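Local coordinates for protein carbonic anhydrase (Sordaria macrospora, PDB 4O1J) that is a tetrameric, zinc-containing beta-class enzyme that probably catalyses the reversible hydration of carbon dioxide to hydrogencarbonate, at residues 140-143 with 144-148. Numbering follows the deposited sequence.
Sequences TVRY and NHAEE
Asn144 lies one turn after Thr140 and bonds to it through its backbone: its N donates to Thr140 O at 3.2 Å with an N-H...O angle of 145°, the i to i+4 spacing of an alpha-helix. The two side chains run alongside each other in the same direction, Asn144 ND2 lying 3.7 Å from Thr140 CG2. Tyr143 CB is 4.2 Å from Asn144 OD1, and the Tyr143 side chain packs on Asn176 of a second subunit. Val141 O receives two donors from His145. The stronger is ND1, at 2.9 Å and 156°, in the carbonyl plane and on a lone pair, with the oxygen at the edge of the imidazole. Chi1 puts CG beside the backbone N, anti to the carbonyl carbon, and a chi2 of 77° aims ND1 at the oxygen. The backbone N of His145 adds weak bonds, 3.2 Å to Val141 O and 3.3 Å to Arg142 O. One residue on, Ala146 CB points at the preceding turn and meets Arg142 NH2 at 3.5 Å, oblique to the guanidinium, whose NH1 has a long, weak ion pair with Asp150 OD2. Val141 and His145 both pack on Leu165 of helix 155-176. The geometry is that of a helix C-terminus running directly into a new helix, with His145 at the N-cap position of helix 146-151.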
loop_
_atom_site.group_PDB
_atom_site.type_symbol
_atom_site.label_atom_id
_atom_site.label_comp_id
_atom_site.label_asym_id
_atom_site.label_seq_id
_atom_site.Cartn_x
_atom_site.Cartn_y
_atom_site.Cartn_z
ATOM N N THR A 140 1.485 13.525 -11.649
ATOM C CA THR A 140 2.888 13.663 -12.034
ATOM C C THR A 140 3.038 13.677 -13.546
ATOM O O THR A 140 3.822 14.446 -14.089
ATOM C CB THR A 140 3.755 12.530 -11.441
ATOM O OG1 THR A 140 3.771 12.640 -10.013
ATOM C CG2 THR A 140 5.186 12.625 -11.953
ATOM N N VAL A 141 2.261 12.843 -14.225
ATOM C CA VAL A 141 2.234 12.842 -15.685
ATOM C C VAL A 141 1.673 14.175 -16.196
ATOM O O VAL A 141 2.097 14.682 -17.238
ATOM C CB VAL A 141 1.407 11.658 -16.227
ATOM C CG1 VAL A 141 1.220 11.766 -17.731
ATOM C CG2 VAL A 141 2.097 10.353 -15.886
ATOM N N ARG A 142 0.736 14.744 -15.445
ATOM C CA ARG A 142 0.154 16.039 -15.788
ATOM C C ARG A 142 1.230 17.108 -15.824
ATOM O O ARG A 142 1.323 17.886 -16.777
ATOM C CB ARG A 142 -0.927 16.437 -14.779
ATOM C CG ARG A 142 -1.992 17.362 -15.332
ATOM C CD ARG A 142 -2.296 18.503 -14.385
ATOM N NE ARG A 142 -1.360 19.602 -14.586
ATOM C CZ ARG A 142 -1.522 20.567 -15.490
ATOM N NH1 ARG A 142 -2.593 20.574 -16.274
ATOM N NH2 ARG A 142 -0.614 21.529 -15.608
ATOM N N TYR A 143 2.052 17.121 -14.781
ATOM C CA TYR A 143 3.071 18.145 -14.593
ATOM C C TYR A 143 4.152 18.078 -15.662
ATOM O O TYR A 143 4.677 19.104 -16.091
ATOM C CB TYR A 143 3.717 17.991 -13.217
ATOM C CG TYR A 143 2.772 18.185 -12.049
ATOM C CD1 TYR A 143 1.593 18.912 -12.189
ATOM C CD2 TYR A 143 3.067 17.646 -10.798
ATOM C CE1 TYR A 143 0.732 19.093 -11.117
ATOM C CE2 TYR A 143 2.214 17.822 -9.720
ATOM C CZ TYR A 143 1.048 18.547 -9.884
ATOM O OH TYR A 143 0.195 18.726 -8.816
ATOM N N ASN A 144 4.482 16.865 -16.093
ATOM C CA ASN A 144 5.578 16.672 -17.034
ATOM C C ASN A 144 5.161 16.884 -18.485
ATOM O O ASN A 144 6.008 16.978 -19.371
ATOM C CB ASN A 144 6.164 15.266 -16.883
ATOM C CG ASN A 144 6.666 14.986 -15.479
ATOM O OD1 ASN A 144 6.994 15.906 -14.729
ATOM N ND2 ASN A 144 6.729 13.705 -15.116
ATOM N N HIS A 145 3.857 16.974 -18.724
ATOM C CA HIS A 145 3.345 17.214 -20.068
ATOM C C HIS A 145 2.388 18.395 -20.076
ATOM O O HIS A 145 1.500 18.476 -20.926
ATOM C CB HIS A 145 2.653 15.970 -20.621
ATOM C CG HIS A 145 3.535 14.761 -20.653
ATOM N ND1 HIS A 145 3.825 14.024 -19.525
ATOM C CD2 HIS A 145 4.215 14.184 -21.668
ATOM C CE1 HIS A 145 4.634 13.031 -19.849
ATOM N NE2 HIS A 145 4.889 13.106 -21.143
ATOM N N ALA A 146 2.577 19.302 -19.122
ATOM C CA ALA A 146 1.669 20.426 -18.940
ATOM C C ALA A 146 1.570 21.281 -20.201
ATOM O O ALA A 146 0.490 21.752 -20.538
ATOM C CB ALA A 146 2.108 21.271 -17.761
ATOM N N GLU A 147 2.686 21.473 -20.896
ATOM C CA GLU A 147 2.674 22.248 -22.136
ATOM C C GLU A 147 1.744 21.640 -23.177
ATOM O O GLU A 147 0.920 22.344 -23.767
ATOM C CB GLU A 147 4.075 22.377 -22.725
ATOM C CG GLU A 147 5.028 23.213 -21.896
ATOM C CD GLU A 147 6.355 23.439 -22.604
ATOM O OE1 GLU A 147 6.341 23.972 -23.740
ATOM O OE2 GLU A 147 7.407 23.077 -22.027
ATOM N N GLU A 148 1.892 20.338 -23.410
ATOM C CA GLU A 148 1.092 19.642 -24.410
ATOM C C GLU A 148 -0.369 19.590 -23.999
ATOM O O GLU A 148 -1.268 19.826 -24.812
ATOM C CB GLU A 148 1.599 18.222 -24.637
ATOM C CG GLU A 148 0.615 17.362 -25.417
ATOM C CD GLU A 148 1.092 15.938 -25.596
ATOM O OE1 GLU A 148 0.464 15.200 -26.390
ATOM O OE2 GLU A 148 2.096 15.564 -24.949
#